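Local coordinates for eukaryotic translation initiation factor 2A (Schizosaccharomyces pombe, PDB 3WJ9), which probably directs methionyl-tRNAi to 40S ribosomal subunits in a codon-dependent manner during translation initiation on a small number of specific mRNAs, at residues G190-V195 with Q209-K214; S228-T233 with N243-T248. All blocks are in the same frame, centred on the assembly; numbering follows the deposited sequence.

Contact 1. Residues G190-V195 with Q209-K214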
loop_
_atom_site.group_PDB
_atom_site.type_symbol
_atom_site.label_atom_id
_atom_site.label_comp_id
_atom_site.label_asym_id
_atom_site.label_seq_id
_atom_site.Cartn_x
_atom_site.Cartn_y
_atom_site.Cartn_z
ATOM N N GLY A 190 28.539 -13.981 13.191
ATOM C CA GLY A 190 28.446 -14.277 14.608
ATOM C C GLY A 190 27.198 -13.725 15.267
ATOM O O GLY A 190 27.112 -13.659 16.492
ATOM N N ALA A 191 26.224 -13.329 14.455
ATOM C CA ALA A 191 24.993 -12.753 14.977
ATOM C C ALA A 191 23.824 -12.987 14.030
ATOM O O ALA A 191 23.966 -12.876 12.816
ATOM C CB ALA A 191 25.173 -11.265 15.235
ATOM N N PRO A 192 22.658 -13.318 14.592
ATOM C CA PRO A 192 21.452 -13.511 13.792
ATOM C C PRO A 192 20.751 -12.182 13.544
ATOM O O PRO A 192 21.181 -11.160 14.078
ATOM C CB PRO A 192 20.598 -14.439 14.663
ATOM C CG PRO A 192 21.292 -14.506 16.017
ATOM C CD PRO A 192 22.384 -13.494 16.025
ATOM N N ALA A 193 19.694 -12.191 12.741
ATOM C CA ALA A 193 18.928 -10.977 12.506
ATOM C C ALA A 193 18.100 -10.638 13.736
ATOM O O ALA A 193 17.884 -11.488 14.597
ATOM C CB ALA A 193 18.041 -11.133 11.292
ATOM N N SER A 194 17.637 -9.395 13.819
ATOM C CA SER A 194 16.864 -8.958 14.975
ATOM C C SER A 194 15.728 -8.007 14.603
ATOM O O SER A 194 15.812 -7.271 13.620
ATOM C CB SER A 194 17.781 -8.291 16.002
ATOM O OG SER A 194 17.048 -7.880 17.143
ATOM N N VAL A 195 14.668 -8.039 15.407
ATOM C CA VAL A 195 13.517 -7.160 15.241
ATOM C C VAL A 195 13.271 -6.395 16.541
ATOM O O VAL A 195 13.377 -6.958 17.628
ATOM C CB VAL A 195 12.249 -7.954 14.848
ATOM C CG1 VAL A 195 11.009 -7.072 14.895
ATOM C CG2 VAL A 195 12.416 -8.573 13.470
ATOM N N GLN A 209 12.618 -6.731 22.147
ATOM C CA GLN A 209 13.962 -6.917 21.613
ATOM C C GLN A 209 14.189 -8.389 21.313
ATOM O O GLN A 209 14.550 -9.181 22.182
ATOM C CB GLN A 209 15.023 -6.348 22.571
ATOM C CG GLN A 209 16.447 -6.895 22.386
ATOM C CD GLN A 209 17.496 -6.047 23.081
ATOM O OE1 GLN A 209 17.321 -5.635 24.228
ATOM N NE2 GLN A 209 18.584 -5.752 22.370
ATOM N N LYS A 210 13.916 -8.752 20.063
ATOM C CA LYS A 210 13.911 -10.148 19.639
ATOM C C LYS A 210 14.953 -10.373 18.541
ATOM O O LYS A 210 15.284 -9.454 17.792
ATOM C CB LYS A 210 12.515 -10.550 19.141
ATOM C CG LYS A 210 11.350 -10.343 20.135
ATOM C CD LYS A 210 11.741 -10.357 21.606
ATOM C CE LYS A 210 10.540 -10.370 22.523
ATOM N NZ LYS A 210 10.880 -9.763 23.844
ATOM N N THR A 211 15.475 -11.590 18.450
ATOM C CA THR A 211 16.449 -11.905 17.409
ATOM C C THR A 211 16.011 -13.131 16.604
ATOM O O THR A 211 15.275 -13.987 17.101
ATOM C CB THR A 211 17.864 -12.122 18.005
ATOM O OG1 THR A 211 18.854 -11.925 16.989
ATOM C CG2 THR A 211 18.010 -13.501 18.595
ATOM N N PHE A 212 16.443 -13.191 15.345
ATOM C CA PHE A 212 16.000 -14.231 14.418
ATOM C C PHE A 212 17.132 -14.731 13.522
ATOM O O PHE A 212 18.020 -13.975 13.147
ATOM C CB PHE A 212 14.847 -13.715 13.554
ATOM C CG PHE A 212 13.643 -13.279 14.343
ATOM C CD1 PHE A 212 13.526 -11.972 14.789
ATOM C CD2 PHE A 212 12.628 -14.175 14.642
ATOM C CE1 PHE A 212 12.424 -11.568 15.519
ATOM C CE2 PHE A 212 11.522 -13.775 15.369
ATOM C CZ PHE A 212 11.420 -12.470 15.808
ATOM N N PHE A 213 17.060 -16.005 13.148
ATOM C CA PHE A 213 18.165 -16.698 12.491
ATOM C C PHE A 213 17.861 -17.033 11.045
ATOM O O PHE A 213 16.698 -17.148 10.657
ATOM C CB PHE A 213 18.504 -17.984 13.238
ATOM C CG PHE A 213 18.560 -17.811 14.709
ATOM C CD1 PHE A 213 19.776 -17.691 15.345
ATOM C CD2 PHE A 213 17.398 -17.756 15.463
ATOM C CE1 PHE A 213 19.831 -17.522 16.692
ATOM C CE2 PHE A 213 17.457 -17.582 16.806
ATOM C CZ PHE A 213 18.674 -17.462 17.415
ATOM N N LYS A 214 18.924 -17.199 10.261
ATOM C CA LYS A 214 18.806 -17.446 8.832
ATOM C C LYS A 214 17.902 -16.395 8.207
ATOM O O LYS A 214 17.094 -16.698 7.333
ATOM C CB LYS A 214 18.267 -18.852 8.567
ATOM C CG LYS A 214 19.232 -19.964 8.938
ATOM C CD LYS A 214 18.527 -21.306 9.011
ATOM C CE LYS A 214 17.915 -21.682 7.674
ATOM N NZ LYS A 214 17.217 -22.993 7.749
#
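Val-195 and Phe-212 meet on one face of an antiparallel beta hairpin that forms the third and fourth strands, 193-199 and 206-212, of a four-stranded blade in the beta-propeller part of eIF2A, here a fragment of the full-length factor. Their side chains pass at a slant: the CG2 branch of Val-195 lies 3.6 Å from CE1 of Phe-212, and the approach to the ring is oblique. Phe-212 CG is anti to its carbonyl carbon (chi1 -59°) and Val-195 CG2 is anti to its own, which turns that branch rather than CG1 to the ring. Ala-193 shares the face, and both it and Val-195 rest on Phe-184 of the neighbouring strand 180-185.

The opposite face, marked by Ser-194 and Thr-211, is polar, and there each hydroxyl turns to the backbone across the pair. Thr-211 OG1 donates to Ala-193 O at 2.6 Å from well above the carbonyl plane, and Ser-194 OG donates to Lys-210 O. Both hydroxyls share their carbonyls with backbone amides, since Phe-212 N also donates to Ala-193 O and Val-195 N to Lys-210 O, the latter at 2.8 Å. The modelled lengths of the Ser-194 OG and Phe-212 N bonds are too short to be relied on; the pairing is what they support. A return bond from Lys-210 N to Val-195 O, 3.1 Å long, completes the hydrogen-bonded pair of Val-195 with Lys-210.

Before strand 193-199 begins, the contact passes to two apolar side chains at the end of the strand pair. Pro-192 and Phe-213 lie alongside each other and point the same way: Pro-192 CG stands 3.4 Å from Phe-213 CE1, and Pro-192 CB equally near Phe-213 CD1.

Contact 2. Residues S228-T233 with N243-T248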
loop_
_atom_site.group_PDB
_atom_site.type_symbol
_atom_site.label_atom_id
_atom_site.label_comp_id
_atom_site.label_asym_id
_atom_site.label_seq_id
_atom_site.Cartn_x
_atom_site.Cartn_y
_atom_site.Cartn_z
ATOM N N SER A 228 -0.816 -4.412 17.359
ATOM C CA SER A 228 -0.250 -5.708 17.000
ATOM C C SER A 228 0.593 -5.620 15.731
ATOM O O SER A 228 0.424 -4.701 14.936
ATOM C CB SER A 228 -1.367 -6.732 16.824
ATOM O OG SER A 228 -2.104 -6.888 18.025
ATOM N N LEU A 229 1.497 -6.575 15.533
ATOM C CA LEU A 229 2.423 -6.486 14.407
ATOM C C LEU A 229 2.933 -7.833 13.897
ATOM O O LEU A 229 3.662 -8.540 14.597
ATOM C CB LEU A 229 3.615 -5.612 14.792
ATOM C CG LEU A 229 4.786 -5.611 13.812
ATOM C CD1 LEU A 229 4.396 -4.965 12.491
ATOM C CD2 LEU A 229 5.968 -4.909 14.438
ATOM N N LEU A 230 2.563 -8.163 12.663
ATOM C CA LEU A 230 3.033 -9.380 12.007
ATOM C C LEU A 230 4.442 -9.206 11.445
ATOM O O LEU A 230 4.779 -8.156 10.895
ATOM C CB LEU A 230 2.079 -9.782 10.883
ATOM C CG LEU A 230 0.679 -10.243 11.281
ATOM C CD1 LEU A 230 -0.169 -10.485 10.047
ATOM C CD2 LEU A 230 0.750 -11.500 12.127
ATOM N N VAL A 231 5.258 -10.247 11.583
ATOM C CA VAL A 231 6.636 -10.230 11.101
ATOM C C VAL A 231 6.906 -11.455 10.226
ATOM O O VAL A 231 6.540 -12.571 10.583
ATOM C CB VAL A 231 7.643 -10.199 12.272
ATOM C CG1 VAL A 231 9.061 -10.045 11.750
ATOM C CG2 VAL A 231 7.308 -9.070 13.240
ATOM N N LEU A 232 7.545 -11.247 9.079
ATOM C CA LEU A 232 7.774 -12.339 8.135
ATOM C C LEU A 232 9.240 -12.479 7.738
ATOM O O LEU A 232 9.812 -11.580 7.125
ATOM C CB LEU A 232 6.922 -12.138 6.881
ATOM C CG LEU A 232 7.060 -13.199 5.785
ATOM C CD1 LEU A 232 6.554 -14.550 6.271
ATOM C CD2 LEU A 232 6.332 -12.768 4.520
ATOM N N THR A 233 9.837 -13.614 8.080
ATOM C CA THR A 233 11.211 -13.906 7.684
ATOM C C THR A 233 11.240 -14.503 6.284
ATOM O O THR A 233 10.631 -15.538 6.022
ATOM C CB THR A 233 11.899 -14.867 8.675
ATOM O OG1 THR A 233 12.416 -14.115 9.779
ATOM C CG2 THR A 233 13.051 -15.610 8.010
ATOM N N ASN A 243 7.186 -17.349 9.381
ATOM C CA ASN A 243 6.345 -16.228 9.787
ATOM C C ASN A 243 6.311 -16.031 11.307
ATOM O O ASN A 243 6.081 -16.983 12.051
ATOM C CB ASN A 243 4.929 -16.454 9.255
ATOM C CG ASN A 243 4.051 -15.229 9.379
ATOM O OD1 ASN A 243 4.520 -14.099 9.254
ATOM N ND2 ASN A 243 2.765 -15.448 9.621
ATOM N N TYR A 244 6.537 -14.800 11.765
ATOM C CA TYR A 244 6.528 -14.496 13.201
ATOM C C TYR A 244 5.484 -13.440 13.572
ATOM O O TYR A 244 4.815 -12.881 12.705
ATOM C CB TYR A 244 7.911 -14.027 13.660
ATOM C CG TYR A 244 9.020 -14.994 13.325
ATOM C CD1 TYR A 244 9.237 -16.131 14.095
ATOM C CD2 TYR A 244 9.848 -14.772 12.237
ATOM C CE1 TYR A 244 10.251 -17.018 13.786
ATOM C CE2 TYR A 244 10.861 -15.651 11.921
ATOM C CZ TYR A 244 11.060 -16.771 12.696
ATOM O OH TYR A 244 12.073 -17.646 12.379
ATOM N N TYR A 245 5.356 -13.174 14.870
ATOM C CA TYR A 245 4.368 -12.224 15.374
ATOM C C TYR A 245 4.933 -11.426 16.550
ATOM O O TYR A 245 5.564 -11.986 17.444
ATOM C CB TYR A 245 3.091 -12.961 15.798
ATOM C CG TYR A 245 1.853 -12.092 15.943
ATOM C CD1 TYR A 245 1.844 -10.768 15.523
ATOM C CD2 TYR A 245 0.688 -12.607 16.499
ATOM C CE1 TYR A 245 0.713 -9.982 15.654
ATOM C CE2 TYR A 245 -0.445 -11.830 16.633
ATOM C CZ TYR A 245 -0.428 -10.521 16.211
ATOM O OH TYR A 245 -1.561 -9.754 16.347
ATOM N N GLY A 246 4.709 -10.114 16.533
ATOM C CA GLY A 246 5.096 -9.244 17.631
ATOM C C GLY A 246 3.915 -8.397 18.069
ATOM O O GLY A 246 3.181 -7.872 17.234
ATOM N N GLU A 247 3.727 -8.257 19.377
ATOM C CA GLU A 247 2.534 -7.598 19.897
ATOM C C GLU A 247 2.857 -6.589 20.994
ATOM O O GLU A 247 2.984 -6.955 22.161
ATOM C CB GLU A 247 1.554 -8.648 20.424
ATOM C CG GLU A 247 0.098 -8.228 20.391
ATOM C CD GLU A 247 -0.841 -9.406 20.559
ATOM O OE1 GLU A 247 -0.414 -10.549 20.289
ATOM O OE2 GLU A 247 -2.004 -9.191 20.961
ATOM N N THR A 248 2.979 -5.320 20.615
ATOM C CA THR A 248 3.284 -4.256 21.568
ATOM C C THR A 248 2.059 -3.395 21.855
ATOM O O THR A 248 2.110 -2.170 21.740
ATOM C CB THR A 248 4.416 -3.350 21.062
ATOM O OG1 THR A 248 3.929 -2.510 20.009
ATOM C CG2 THR A 248 5.558 -4.192 20.538
#
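The Tyr-245 ring carries Leu-230 over one face, with CD2 of the leucine 4.0 Å from the ring centroid and 24° off the normal, a CH-pi contact displaced toward the rim of the ring. At its edge, close to the ring plane, Leu-229 O lies 3.0 Å from CD1 of Tyr-245, and Ser-228 CB meets the phenol oxygen OH. With CG anti to the backbone N (chi1 -162°), the ring reaches across to strand 228-233 and runs alongside three consecutive residues. Trp-276 of strand 271-276 also touches Tyr-245, as it does Ser-228 and Leu-230. An exchange of Tyr-245 for alanine would probably strip Leu-230 CD2 of its aromatic face and leave a gap beside Ser-228 and Trp-276.

The second ring, Tyr-244, belongs to the other face of the sheet. Thr-233 OG1 approaches it in the ring plane, 3.1 Å from CE2 of Tyr-244. On the same face, Val-231 CB lies 4.1 Å from Tyr-244 CB.

Backbone bonds fix this register. Val-231 N donates to Tyr-244 O at 2.9 Å, and Tyr-244 N returns a bond to Val-231 O; Gly-246 N donates to Leu-229 O at 2.7 Å, whereas the bond from Leu-229 N to Gly-246 O is bent to 124° and weak. Ser-228 OG has its polar partner elsewhere, in Asn-299 OD1. Such antiparallel pairing, with strand 228-233 bonded to strand 220-222 on its other edge, is that of a twisted beta-propeller blade.

Both contacts are antiparallel hairpins, but of successive propeller blades: contact 1 pairs the third and fourth strands of its blade, contact 2 the second and third of its three-stranded sheet. Contact 1 sits farther out, about 27 Å between its centre and that of the chain against about 18 Å for contact 2, and it is the more exposed of the two, with three of its nine touching residues exposed and none of the eleven in contact 2. Contact 1 has one polar and one buried apolar face; in contact 2 most side chains are buried. The blades meet directly, with Phe-212 CE2 3.5 Å from Tyr-244 CG, and Val-195 CG2 4.0 Å from Val-231 CG1.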